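Long-range contacts in acyl-CoA synthetase (AMP-forming)/AMP-acid ligase II-like protein (Dyadobacter fermentans, PDB 4GS5), which probably activates medium-chain fatty acids with ATP, forming an acyl-adenylate, and then joins them to coenzyme A: residues I253-V258 with A290-K295; I260-I265 with F283-P288; T232-E237 with I246-N251; L298-A303 with K327-A332. All coordinates share one frame; numbering follows the deposited sequence.

How the contacts relate
Contacts 1, 2 and 4 lie together at one end of the elongated chain, whereas contact 3 sits nearer its centre, about 27 Å from contact 4 between centres. Contact 2 is buried and purely apolar, a helix start set against strand 282-289; the other three are partly buried and rest on hydrogen bonds. Contact 4 is a regular parallel ladder, contact 3 an antiparallel hairpin with a bulge, and contact 1 a loop docked on a hairpin end through two backbone bonds and a glutamine amide. Contacts 2 and 4 share a three-stranded sheet; contacts 1 and 2 share the hairpin 252-261. Asn251, ending contact 3, bonds to Leu262 and Asp263 of contact 2.

Contact 1: I253-V258 with A290-K295; sequences INSGGV and AKLGQK
Swinging CG opposite its own carbonyl carbon (chi1 -59°), Gln294 carries its amide obliquely across Ile253 to the backbone of Asn254. Ile253 CB faces that amide, 3.6 Å from Gln294 OE1, and a chi1 of 65° sets CG2, not CG1, on the side of Gln294 NE2. The same OE1 accepts the backbone N of Asn254 at 2.8 Å. The bond is fairly straight, although the donor stands out of the amide plane. From the backbone side, Gln294 N reaches Asn254 O at 3.3 Å in a longer, bent bond, so that Gln294 holds both the N-H and the carbonyl of Asn254. Gly256 N completes the docking by donating to Leu292 O at 2.8 Å, nearly straight and on a lone pair in the carbonyl plane. The Leu292 side chain lies beside this bond: CD2 rests 3.9 Å from Gly256 CA, and CD1 comes within 3.9 Å of Ser255 OG. Trp286 packs against both Ile253 and Gln294, and Asp289 OD1, in the strand just before the loop, accepts a hydrogen bond from Leu292 N. Gly256 and Gly257 both have positive phi, and the turn is closed by Val258 N bonding to Ser255 O at 2.9 Å. Residues 290-295 thus clasp a two-residue beta hairpin with a type I' turn, consistent with the glycine-rich hairpin that begins the small C-terminal domain in AMP-forming ligases.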
loop_
_atom_site.group_PDB
_atom_site.type_symbol
_atom_site.label_atom_id
_atom_site.label_comp_id
_atom_site.label_asym_id
_atom_site.label_seq_id
_atom_site.Cartn_x
_atom_site.Cartn_y
_atom_site.Cartn_z
ATOM N N ILE A 253 14.559 -11.779 -8.651
ATOM C CA ILE A 253 14.861 -12.615 -9.801
ATOM C C ILE A 253 14.207 -13.978 -9.621
ATOM O O ILE A 253 13.802 -14.340 -8.513
ATOM C CB ILE A 253 16.377 -12.807 -10.014
ATOM C CG1 ILE A 253 16.983 -13.583 -8.842
ATOM C CG2 ILE A 253 17.079 -11.454 -10.202
ATOM C CD1 ILE A 253 18.410 -13.983 -9.079
ATOM N N ASN A 254 14.114 -14.726 -10.714
ATOM C CA ASN A 254 13.564 -16.072 -10.655
ATOM C C ASN A 254 14.600 -17.052 -11.161
ATOM O O ASN A 254 14.885 -17.109 -12.357
ATOM C CB ASN A 254 12.271 -16.178 -11.464
ATOM C CG ASN A 254 11.606 -17.534 -11.312
ATOM O OD1 ASN A 254 12.179 -18.440 -10.724
ATOM N ND2 ASN A 254 10.404 -17.680 -11.849
ATOM N N SER A 255 15.180 -17.801 -10.231
ATOM C CA SER A 255 16.231 -18.769 -10.534
ATOM C C SER A 255 15.689 -20.172 -10.283
ATOM O O SER A 255 15.419 -20.530 -9.133
ATOM C CB SER A 255 17.449 -18.524 -9.632
ATOM O OG SER A 255 18.461 -19.512 -9.826
ATOM N N GLY A 256 15.509 -20.944 -11.350
ATOM C CA GLY A 256 14.951 -22.282 -11.242
ATOM C C GLY A 256 13.615 -22.329 -10.505
ATOM O O GLY A 256 13.368 -23.262 -9.735
ATOM N N GLY A 257 12.752 -21.340 -10.748
ATOM C CA GLY A 257 11.470 -21.241 -10.068
ATOM C C GLY A 257 11.536 -20.761 -8.618
ATOM O O GLY A 257 10.512 -20.647 -7.940
ATOM N N VAL A 258 12.734 -20.486 -8.119
ATOM C CA VAL A 258 12.860 -19.926 -6.774
ATOM C C VAL A 258 13.052 -18.388 -6.846
ATOM O O VAL A 258 13.995 -17.892 -7.460
ATOM C CB VAL A 258 14.030 -20.554 -5.995
ATOM C CG1 VAL A 258 14.243 -19.806 -4.670
ATOM C CG2 VAL A 258 13.754 -22.042 -5.717
ATOM N N ALA A 290 20.124 -20.315 -19.497
ATOM C CA ALA A 290 19.171 -21.187 -20.173
ATOM C C ALA A 290 18.474 -22.118 -19.193
ATOM O O ALA A 290 17.272 -22.354 -19.303
ATOM C CB ALA A 290 19.847 -21.992 -21.302
ATOM N N LYS A 291 19.228 -22.643 -18.236
ATOM C CA LYS A 291 18.683 -23.636 -17.311
ATOM C C LYS A 291 17.821 -23.015 -16.216
ATOM O O LYS A 291 16.713 -23.481 -15.943
ATOM C CB LYS A 291 19.811 -24.440 -16.660
ATOM C CG LYS A 291 19.327 -25.425 -15.607
ATOM C CD LYS A 291 20.398 -26.457 -15.269
ATOM C CE LYS A 291 19.992 -27.286 -14.055
ATOM N NZ LYS A 291 18.723 -28.035 -14.285
ATOM N N LEU A 292 18.339 -21.966 -15.597
ATOM C CA LEU A 292 17.707 -21.377 -14.416
ATOM C C LEU A 292 16.788 -20.189 -14.727
ATOM O O LEU A 292 15.981 -19.795 -13.889
ATOM C CB LEU A 292 18.789 -20.929 -13.443
ATOM C CG LEU A 292 19.581 -22.095 -12.849
ATOM C CD1 LEU A 292 20.805 -21.569 -12.106
ATOM C CD2 LEU A 292 18.686 -22.926 -11.930
ATOM N N GLY A 293 16.912 -19.632 -15.926
ATOM C CA GLY A 293 16.201 -18.417 -16.292
ATOM C C GLY A 293 17.088 -17.231 -15.959
ATOM O O GLY A 293 17.680 -16.598 -16.841
ATOM N N GLN A 294 17.196 -16.954 -14.663
ATOM C CA GLN A 294 18.110 -15.941 -14.154
ATOM C C GLN A 294 19.055 -16.594 -13.139
ATOM O O GLN A 294 18.619 -17.314 -12.246
ATOM C CB GLN A 294 17.315 -14.798 -13.533
ATOM C CG GLN A 294 16.357 -14.145 -14.526
ATOM C CD GLN A 294 15.526 -13.045 -13.885
ATOM O OE1 GLN A 294 14.601 -13.322 -13.128
ATOM N NE2 GLN A 294 15.858 -11.789 -14.189
ATOM N N LYS A 295 20.350 -16.358 -13.308
ATOM C CA LYS A 295 21.370 -16.961 -12.465
ATOM C C LYS A 295 21.956 -15.890 -11.550
ATOM O O LYS A 295 22.511 -14.889 -12.020
ATOM C CB LYS A 295 22.490 -17.546 -13.328
ATOM C CG LYS A 295 23.558 -18.299 -12.533
ATOM C CD LYS A 295 24.922 -18.359 -13.249
ATOM C CE LYS A 295 24.818 -18.883 -14.664
ATOM N NZ LYS A 295 26.167 -19.015 -15.306
#

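Contact 2: I260-I265 with F283-P288; sequences IVLDQI and FCWWEP
Leu262, in the first turn of helix 262-276, pushes its forked end into a notch lined by Cys284, Trp285 and Trp286. Its torsions, chi1 -68° and chi2 168°, place CD1 at the indoles and CD2 by the Trp285 carbonyl, so the two methyls fill different parts of the notch. CD1 sits where the two indoles converge, 4.4 Å from Trp285 CE3 and 4.3 Å from Trp286 CD1, oblique to both rings. CD2 drops toward the strand backbone, 4.2 Å from Trp285 O and 4.4 Å from Cys284 CB. The indoles themselves shape the notch: Trp286 CD1 lies 4.3 Å above the plane of the Trp285 ring, over its centre. Trp285 leaves the strand pointing away from the helix, yet its ring curls back far enough to form one wall. One turn further on, Ile265 supplies a second, smaller knob. Its CG1 arm leads away (chi1 -168°), leaving CG2 to press on the cysteine, 3.7 Å from Cys284 SG. No hydrogen bond links the two segments, but next to them Asp266 OD1 accepts Cys284 N, pinning helix to strand. Leu296 also touches Leu262, while Phe349 meets the Trp285 ring. The result is a helix laid on a beta-sheet through apolar knobs, here joining helix 262-276 to strand 282-289 in the alpha/beta C-terminal domain characteristic of acyl-CoA synthetases.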
loop_
_atom_site.group_PDB
_atom_site.type_symbol
_atom_site.label_atom_id
_atom_site.label_comp_id
_atom_site.label_asym_id
_atom_site.label_seq_id
_atom_site.Cartn_x
_atom_site.Cartn_y
_atom_site.Cartn_z
ATOM N N ILE A 260 14.165 -14.867 -5.619
ATOM C CA ILE A 260 15.211 -14.348 -4.742
ATOM C C ILE A 260 15.237 -12.820 -4.777
ATOM O O ILE A 260 15.320 -12.214 -5.855
ATOM C CB ILE A 260 16.601 -14.866 -5.191
ATOM C CG1 ILE A 260 16.681 -16.383 -4.985
ATOM C CG2 ILE A 260 17.725 -14.182 -4.409
ATOM C CD1 ILE A 260 17.896 -16.999 -5.741
ATOM N N VAL A 261 15.177 -12.207 -3.604
ATOM C CA VAL A 261 15.187 -10.744 -3.488
ATOM C C VAL A 261 16.645 -10.291 -3.371
ATOM O O VAL A 261 17.354 -10.704 -2.446
ATOM C CB VAL A 261 14.368 -10.268 -2.270
ATOM C CG1 VAL A 261 14.300 -8.725 -2.222
ATOM C CG2 VAL A 261 12.951 -10.863 -2.285
ATOM N N LEU A 262 17.108 -9.467 -4.315
ATOM C CA LEU A 262 18.540 -9.163 -4.374
ATOM C C LEU A 262 19.087 -8.500 -3.107
ATOM O O LEU A 262 20.136 -8.898 -2.604
ATOM C CB LEU A 262 18.881 -8.326 -5.605
ATOM C CG LEU A 262 18.703 -9.096 -6.924
ATOM C CD1 LEU A 262 18.782 -8.125 -8.109
ATOM C CD2 LEU A 262 19.726 -10.239 -7.061
ATOM N N ASP A 263 18.379 -7.508 -2.583
ATOM C CA ASP A 263 18.889 -6.795 -1.416
ATOM C C ASP A 263 18.880 -7.688 -0.174
ATOM O O ASP A 263 19.684 -7.499 0.735
ATOM C CB ASP A 263 18.172 -5.449 -1.183
ATOM C CG ASP A 263 16.787 -5.599 -0.565
ATOM O OD1 ASP A 263 16.557 -5.039 0.531
ATOM O OD2 ASP A 263 15.913 -6.248 -1.182
ATOM N N GLN A 264 17.993 -8.678 -0.147
ATOM C CA GLN A 264 17.972 -9.615 0.981
ATOM C C GLN A 264 19.162 -10.553 0.929
ATOM O O GLN A 264 19.801 -10.820 1.945
ATOM C CB GLN A 264 16.671 -10.415 1.027
ATOM C CG GLN A 264 15.470 -9.578 1.410
ATOM C CD GLN A 264 14.202 -10.399 1.530
ATOM O OE1 GLN A 264 14.211 -11.623 1.347
ATOM N NE2 GLN A 264 13.093 -9.726 1.839
ATOM N N ILE A 265 19.458 -11.072 -0.252
ATOM C CA ILE A 265 20.626 -11.934 -0.368
ATOM C C ILE A 265 21.892 -11.110 -0.102
ATOM O O ILE A 265 22.842 -11.600 0.517
ATOM C CB ILE A 265 20.670 -12.724 -1.714
ATOM C CG1 ILE A 265 21.733 -13.811 -1.640
ATOM C CG2 ILE A 265 20.906 -11.819 -2.907
ATOM C CD1 ILE A 265 21.346 -14.928 -0.685
ATOM N N PHE A 283 28.107 -6.328 -4.841
ATOM C CA PHE A 283 26.658 -6.403 -4.964
ATOM C C PHE A 283 26.284 -7.694 -5.667
ATOM O O PHE A 283 26.982 -8.157 -6.581
ATOM C CB PHE A 283 26.067 -5.170 -5.688
ATOM C CG PHE A 283 26.583 -4.971 -7.096
ATOM C CD1 PHE A 283 25.926 -5.545 -8.183
ATOM C CD2 PHE A 283 27.721 -4.215 -7.329
ATOM C CE1 PHE A 283 26.389 -5.365 -9.470
ATOM C CE2 PHE A 283 28.204 -4.034 -8.626
ATOM C CZ PHE A 283 27.532 -4.600 -9.700
ATOM N N CYS A 284 25.200 -8.298 -5.205
ATOM C CA CYS A 284 24.626 -9.422 -5.915
ATOM C C CYS A 284 23.943 -8.913 -7.170
ATOM O O CYS A 284 23.411 -7.804 -7.197
ATOM C CB CYS A 284 23.630 -10.163 -5.027
ATOM S SG CYS A 284 24.464 -11.180 -3.812
ATOM N N TRP A 285 23.971 -9.734 -8.209
ATOM C CA TRP A 285 23.324 -9.389 -9.458
ATOM C C TRP A 285 22.891 -10.687 -10.130
ATOM O O TRP A 285 22.794 -11.727 -9.474
ATOM C CB TRP A 285 24.288 -8.605 -10.349
ATOM C CG TRP A 285 23.620 -7.763 -11.394
ATOM C CD1 TRP A 285 23.787 -7.848 -12.753
ATOM C CD2 TRP A 285 22.689 -6.696 -11.171
ATOM N NE1 TRP A 285 23.013 -6.905 -13.381
ATOM C CE2 TRP A 285 22.332 -6.182 -12.434
ATOM C CE3 TRP A 285 22.139 -6.114 -10.027
ATOM C CZ2 TRP A 285 21.438 -5.114 -12.586
ATOM C CZ3 TRP A 285 21.245 -5.054 -10.179
ATOM C CH2 TRP A 285 20.905 -4.567 -11.449
ATOM N N TRP A 286 22.601 -10.632 -11.423
ATOM C CA TRP A 286 22.121 -11.831 -12.104
ATOM C C TRP A 286 22.472 -11.792 -13.571
ATOM O O TRP A 286 22.817 -10.741 -14.122
ATOM C CB TRP A 286 20.612 -11.969 -11.953
ATOM C CG TRP A 286 19.891 -10.844 -12.595
ATOM C CD1 TRP A 286 19.603 -9.623 -12.029
ATOM C CD2 TRP A 286 19.374 -10.801 -13.932
ATOM N NE1 TRP A 286 18.937 -8.833 -12.935
ATOM C CE2 TRP A 286 18.783 -9.527 -14.108
ATOM C CE3 TRP A 286 19.358 -11.709 -14.999
ATOM C CZ2 TRP A 286 18.183 -9.140 -15.309
ATOM C CZ3 TRP A 286 18.761 -11.326 -16.188
ATOM C CH2 TRP A 286 18.179 -10.046 -16.336
ATOM N N GLU A 287 22.385 -12.944 -14.214
ATOM C CA GLU A 287 22.550 -12.965 -15.660
ATOM C C GLU A 287 21.626 -14.006 -16.263
ATOM O O GLU A 287 21.167 -14.918 -15.569
ATOM C CB GLU A 287 24.009 -13.201 -16.055
ATOM C CG GLU A 287 24.564 -14.541 -15.641
ATOM C CD GLU A 287 25.998 -14.721 -16.101
ATOM O OE1 GLU A 287 26.914 -14.584 -15.264
ATOM O OE2 GLU A 287 26.209 -14.989 -17.306
ATOM N N PRO A 288 21.299 -13.837 -17.544
ATOM C CA PRO A 288 20.431 -14.813 -18.192
ATOM C C PRO A 288 21.096 -16.182 -18.134
ATOM O O PRO A 288 22.316 -16.281 -18.249
ATOM C CB PRO A 288 20.364 -14.317 -19.637
ATOM C CG PRO A 288 20.676 -12.844 -19.557
ATOM C CD PRO A 288 21.652 -12.710 -18.425
#

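Contact 3: T232-E237 with I246-N251; sequences TNDLVE and IGRADN
A beta hairpin of strands 230-238 and 242-248 pairs Leu235 with Ile246 and Gly247, which together form a classic beta bulge. The strand segments run antiparallel, their directions 154° apart. Leu235 O accepts two backbone donors, Ile246 N at 2.8 Å and Gly247 N at 3.3 Å, both coming from the same face of its carbonyl plane. In return Leu235 N donates to Gly247 O at 2.8 Å, through a distinctly bent bond. The leucine side chain spans the other strand and the turn after it: CD2 meets Ile246 CG2 at 4.0 Å, while CD1 rests 3.5 Å from Ala249 CA. Ile246 also leans its CG1 arm on Glu237 CG. At the far end Arg248 starts away from its partner strand, then bends at chi2 and chi3 (-79° and -63°) until the guanidinium folds back across Asn233. Asn233 CB lies over one face of that group, toward its rim, with NH2 of Arg248 at 3.6 Å. The asparagine amide has its own partner, OD1 accepting from Arg215. A water in the guanidinium plane accepts from Arg248 NH1 at 2.6 Å and donates to Asp234 OD1 at 2.9 Å, bridging charges too far apart for a salt bridge. Asp234 OD2 is bonded to Tyr179 OH. The two strands carry sequences consistent with the A7 and A8 motifs of adenylate-forming enzymes, where the hairpin leads into the hinge between the large and small domains.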
loop_
_atom_site.group_PDB
_atom_site.type_symbol
_atom_site.label_atom_id
_atom_site.label_comp_id
_atom_site.label_asym_id
_atom_site.label_seq_id
_atom_site.Cartn_x
_atom_site.Cartn_y
_atom_site.Cartn_z
ATOM N N THR A 232 1.457 0.062 -12.617
ATOM C CA THR A 232 2.214 0.222 -11.373
ATOM C C THR A 232 3.625 -0.291 -11.585
ATOM O O THR A 232 3.943 -0.826 -12.650
ATOM C CB THR A 232 1.604 -0.558 -10.201
ATOM O OG1 THR A 232 1.773 -1.973 -10.414
ATOM C CG2 THR A 232 0.125 -0.232 -10.048
ATOM N N ASN A 233 4.476 -0.122 -10.577
ATOM C CA ASN A 233 5.773 -0.788 -10.580
ATOM C C ASN A 233 5.776 -1.859 -9.485
ATOM O O ASN A 233 6.836 -2.245 -8.984
ATOM C CB ASN A 233 6.921 0.215 -10.387
ATOM C CG ASN A 233 7.028 1.225 -11.530
ATOM O OD1 ASN A 233 7.026 0.852 -12.702
ATOM N ND2 ASN A 233 7.135 2.514 -11.186
ATOM N N ASP A 234 4.583 -2.330 -9.114
ATOM C CA ASP A 234 4.460 -3.441 -8.170
ATOM C C ASP A 234 4.500 -4.803 -8.858
ATOM O O ASP A 234 3.572 -5.169 -9.579
ATOM C CB ASP A 234 3.161 -3.342 -7.356
ATOM C CG ASP A 234 3.145 -2.154 -6.404
ATOM O OD1 ASP A 234 4.219 -1.759 -5.905
ATOM O OD2 ASP A 234 2.054 -1.617 -6.160
ATOM N N LEU A 235 5.571 -5.554 -8.618
ATOM C CA LEU A 235 5.640 -6.964 -8.999
ATOM C C LEU A 235 4.595 -7.775 -8.216
ATOM O O LEU A 235 4.576 -7.759 -6.978
ATOM C CB LEU A 235 7.034 -7.492 -8.666
ATOM C CG LEU A 235 7.676 -8.596 -9.481
ATOM C CD1 LEU A 235 7.932 -8.123 -10.908
ATOM C CD2 LEU A 235 8.980 -9.016 -8.804
ATOM N N VAL A 236 3.744 -8.510 -8.929
ATOM C CA VAL A 236 2.662 -9.248 -8.288
ATOM C C VAL A 236 2.505 -10.642 -8.890
ATOM O O VAL A 236 2.991 -10.922 -9.969
ATOM C CB VAL A 236 1.296 -8.503 -8.403
ATOM C CG1 VAL A 236 1.411 -7.061 -7.833
ATOM C CG2 VAL A 236 0.805 -8.457 -9.852
ATOM N N GLU A 237 1.801 -11.508 -8.186
ATOM C CA GLU A 237 1.326 -12.732 -8.797
ATOM C C GLU A 237 -0.179 -12.721 -8.705
ATOM O O GLU A 237 -0.734 -12.649 -7.610
ATOM C CB GLU A 237 1.892 -13.948 -8.072
ATOM C CG GLU A 237 3.301 -14.296 -8.488
ATOM C CD GLU A 237 3.350 -15.085 -9.791
ATOM O OE1 GLU A 237 2.270 -15.419 -10.338
ATOM O OE2 GLU A 237 4.470 -15.374 -10.268
ATOM N N ILE A 246 4.536 -9.146 -4.536
ATOM C CA ILE A 246 5.810 -9.863 -4.458
ATOM C C ILE A 246 6.961 -8.913 -4.136
ATOM O O ILE A 246 7.824 -9.245 -3.329
ATOM C CB ILE A 246 6.144 -10.543 -5.790
ATOM C CG1 ILE A 246 5.081 -11.591 -6.152
ATOM C CG2 ILE A 246 7.541 -11.158 -5.754
ATOM C CD1 ILE A 246 4.761 -12.554 -5.018
ATOM N N GLY A 247 6.983 -7.742 -4.783
ATOM C CA GLY A 247 8.084 -6.802 -4.614
ATOM C C GLY A 247 8.209 -5.750 -5.721
ATOM O O GLY A 247 7.209 -5.340 -6.311
ATOM N N ARG A 248 9.436 -5.304 -5.982
ATOM C CA ARG A 248 9.734 -4.388 -7.090
ATOM C C ARG A 248 10.521 -5.095 -8.185
ATOM O O ARG A 248 11.492 -5.814 -7.908
ATOM C CB ARG A 248 10.521 -3.182 -6.579
ATOM C CG ARG A 248 9.797 -2.432 -5.516
ATOM C CD ARG A 248 8.720 -1.527 -6.113
ATOM N NE ARG A 248 9.299 -0.501 -6.969
ATOM C CZ ARG A 248 8.731 0.675 -7.211
ATOM N NH1 ARG A 248 7.565 0.975 -6.652
ATOM N NH2 ARG A 248 9.332 1.551 -8.006
ATOM N N ALA A 249 10.103 -4.897 -9.433
ATOM C CA ALA A 249 10.536 -5.757 -10.547
ATOM C C ALA A 249 12.046 -6.030 -10.633
ATOM O O ALA A 249 12.484 -7.183 -10.814
ATOM C CB ALA A 249 10.024 -5.201 -11.868
ATOM N N ASP A 250 12.834 -4.970 -10.501
ATOM C CA ASP A 250 14.271 -5.059 -10.699
ATOM C C ASP A 250 14.984 -5.562 -9.457
ATOM O O ASP A 250 16.205 -5.690 -9.448
ATOM C CB ASP A 250 14.836 -3.693 -11.095
ATOM C CG ASP A 250 14.308 -3.211 -12.432
ATOM O OD1 ASP A 250 14.978 -3.457 -13.460
ATOM O OD2 ASP A 250 13.223 -2.589 -12.457
ATOM N N ASN A 251 14.228 -5.848 -8.405
ATOM C CA ASN A 251 14.846 -6.304 -7.163
ATOM C C ASN A 251 14.611 -7.798 -6.871
ATOM O O ASN A 251 15.087 -8.326 -5.855
ATOM C CB ASN A 251 14.351 -5.442 -5.989
ATOM C CG ASN A 251 15.119 -5.710 -4.707
ATOM O OD1 ASN A 251 16.310 -6.033 -4.735
ATOM N ND2 ASN A 251 14.435 -5.594 -3.575
HETATM O O HOH W 1 6.200 -0.069 -4.709
#

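Contact 4: L298-A303 with K327-A332; sequences LVIENA and KHIYFA
Leu298 and Ile329 begin a parallel strand pair, the two strands of a beta-alpha-beta unit whose connection is helix 306-319. Five nearly straight backbone bonds zip the pair, using the N-H and C=O of Leu298 and Ile300 on one strand and of Tyr330 and Ala332 on the other, with His328 O and Asn302 N at the two ends. Leu298 N donates to His328 O at 2.9 Å, and Leu298 O accepts Tyr330 N at 2.7 Å. Ile300 repeats the pattern, its N giving to Tyr330 O at 2.9 Å and its O taking Ala332 N at 2.9 Å. Asn302 N closes the ladder on Ala332 O at 2.7 Å. Several carbonyls are also approached by CA-H groups of the partner strand, among them Leu298 O by Ile329 CA. Atoms pointing the other way pair with strand 282-289 and its approach: Val299 bonds to Phe283 and Glu301 to Ala281, while Asn280 ND2 reaches Glu301 O. Two polar side-chain ends have partners beyond the pair, Tyr330 OH in Glu287 OE1 and Glu301 OE2 in Phe335 N. On the face covered by helix 306-319 the contact is apolar. Leu298 and Ile329 lie side by side, and Ile300, with CG1 opposite its carbonyl carbon (chi1 -60°), brings CD1 to 3.7 Å from Ile329 CG2. Phe331 runs beside Ile300, its CD1 3.9 Å from Ile300 CB. Where the chain leaves the strand, Asn302 O approaches the edge of the Phe331 ring near its plane, 3.5 Å from Phe331 CD1.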
loop_
_atom_site.group_PDB
_atom_site.type_symbol
_atom_site.label_atom_id
_atom_site.label_comp_id
_atom_site.label_asym_id
_atom_site.label_seq_id
_atom_site.Cartn_x
_atom_site.Cartn_y
_atom_site.Cartn_z
ATOM N N LEU A 298 27.693 -12.862 -8.023
ATOM C CA LEU A 298 28.253 -11.901 -7.086
ATOM C C LEU A 298 29.337 -11.060 -7.763
ATOM O O LEU A 298 30.222 -11.587 -8.448
ATOM C CB LEU A 298 28.817 -12.636 -5.863
ATOM C CG LEU A 298 29.512 -11.812 -4.785
ATOM C CD1 LEU A 298 28.554 -10.791 -4.174
ATOM C CD2 LEU A 298 30.069 -12.746 -3.724
ATOM N N VAL A 299 29.262 -9.747 -7.577
ATOM C CA VAL A 299 30.240 -8.824 -8.158
ATOM C C VAL A 299 30.994 -8.102 -7.037
ATOM O O VAL A 299 30.379 -7.517 -6.134
ATOM C CB VAL A 299 29.563 -7.763 -9.033
ATOM C CG1 VAL A 299 30.613 -6.942 -9.747
ATOM C CG2 VAL A 299 28.596 -8.404 -10.016
ATOM N N ILE A 300 32.318 -8.137 -7.103
ATOM C CA ILE A 300 33.170 -7.568 -6.067
ATOM C C ILE A 300 34.117 -6.549 -6.692
ATOM O O ILE A 300 34.610 -6.760 -7.798
ATOM C CB ILE A 300 33.997 -8.679 -5.387
ATOM C CG1 ILE A 300 33.067 -9.713 -4.743
ATOM C CG2 ILE A 300 34.954 -8.105 -4.353
ATOM C CD1 ILE A 300 33.808 -10.819 -4.020
ATOM N N GLU A 301 34.371 -5.449 -5.988
ATOM C CA GLU A 301 35.278 -4.407 -6.477
ATOM C C GLU A 301 36.724 -4.658 -6.043
ATOM O O GLU A 301 36.994 -4.866 -4.862
ATOM C CB GLU A 301 34.831 -3.032 -5.987
ATOM C CG GLU A 301 35.612 -1.862 -6.591
ATOM C CD GLU A 301 35.066 -0.509 -6.144
ATOM O OE1 GLU A 301 34.878 -0.314 -4.920
ATOM O OE2 GLU A 301 34.821 0.353 -7.017
ATOM N N ASN A 302 37.644 -4.621 -7.005
ATOM C CA ASN A 302 39.056 -4.928 -6.752
ATOM C C ASN A 302 39.295 -6.414 -6.504
ATOM O O ASN A 302 38.494 -7.078 -5.843
ATOM C CB ASN A 302 39.602 -4.112 -5.576
ATOM C CG ASN A 302 39.514 -2.621 -5.810
ATOM O OD1 ASN A 302 39.802 -2.133 -6.905
ATOM N ND2 ASN A 302 39.109 -1.882 -4.779
ATOM N N ALA A 303 40.404 -6.933 -7.026
ATOM C CA ALA A 303 40.725 -8.348 -6.871
ATOM C C ALA A 303 41.022 -8.695 -5.419
ATOM O O ALA A 303 41.400 -7.831 -4.626
ATOM C CB ALA A 303 41.906 -8.734 -7.762
ATOM N N LYS A 327 26.272 -18.133 -8.217
ATOM C CA LYS A 327 26.845 -19.231 -9.013
ATOM C C LYS A 327 28.165 -18.848 -9.661
ATOM O O LYS A 327 28.818 -19.663 -10.316
ATOM C CB LYS A 327 25.863 -19.683 -10.093
ATOM C CG LYS A 327 24.501 -20.076 -9.564
ATOM C CD LYS A 327 24.556 -21.376 -8.793
ATOM C CE LYS A 327 23.210 -21.695 -8.166
ATOM N NZ LYS A 327 23.273 -22.983 -7.432
ATOM N N HIS A 328 28.544 -17.590 -9.502
ATOM C CA HIS A 328 29.802 -17.108 -10.031
ATOM C C HIS A 328 30.170 -15.834 -9.294
ATOM O O HIS A 328 29.295 -15.079 -8.865
ATOM C CB HIS A 328 29.677 -16.826 -11.524
ATOM C CG HIS A 328 30.993 -16.615 -12.203
ATOM N ND1 HIS A 328 31.491 -15.362 -12.488
ATOM C CD2 HIS A 328 31.924 -17.500 -12.634
ATOM C CE1 HIS A 328 32.668 -15.482 -13.079
ATOM N NE2 HIS A 328 32.955 -16.769 -13.176
ATOM N N ILE A 329 31.461 -15.607 -9.122
ATOM C CA ILE A 329 31.928 -14.370 -8.526
ATOM C C ILE A 329 32.746 -13.623 -9.565
ATOM O O ILE A 329 33.744 -14.135 -10.068
ATOM C CB ILE A 329 32.765 -14.626 -7.259
ATOM C CG1 ILE A 329 31.909 -15.335 -6.203
ATOM C CG2 ILE A 329 33.342 -13.314 -6.716
ATOM C CD1 ILE A 329 32.633 -15.621 -4.909
ATOM N N TYR A 330 32.287 -12.427 -9.914
ATOM C CA TYR A 330 32.992 -11.577 -10.862
ATOM C C TYR A 330 33.755 -10.515 -10.096
ATOM O O TYR A 330 33.251 -9.977 -9.113
ATOM C CB TYR A 330 32.010 -10.874 -11.794
ATOM C CG TYR A 330 31.303 -11.776 -12.771
ATOM C CD1 TYR A 330 31.892 -12.116 -13.979
ATOM C CD2 TYR A 330 30.032 -12.263 -12.501
ATOM C CE1 TYR A 330 31.245 -12.935 -14.884
ATOM C CE2 TYR A 330 29.375 -13.076 -13.399
ATOM C CZ TYR A 330 29.992 -13.411 -14.591
ATOM O OH TYR A 330 29.342 -14.230 -15.487
ATOM N N PHE A 331 34.962 -10.202 -10.549
ATOM C CA PHE A 331 35.737 -9.127 -9.940
ATOM C C PHE A 331 35.869 -7.987 -10.931
ATOM O O PHE A 331 36.270 -8.205 -12.070
ATOM C CB PHE A 331 37.133 -9.617 -9.542
ATOM C CG PHE A 331 37.130 -10.584 -8.391
ATOM C CD1 PHE A 331 37.235 -10.124 -7.084
ATOM C CD2 PHE A 331 37.022 -11.951 -8.615
ATOM C CE1 PHE A 331 37.225 -11.008 -6.019
ATOM C CE2 PHE A 331 37.010 -12.846 -7.556
ATOM C CZ PHE A 331 37.112 -12.372 -6.254
ATOM N N ALA A 332 35.540 -6.776 -10.497
ATOM C CA ALA A 332 35.695 -5.589 -11.334
ATOM C C ALA A 332 36.775 -4.675 -10.774
ATOM O O ALA A 332 36.858 -4.463 -9.562
ATOM C CB ALA A 332 34.367 -4.837 -11.439
#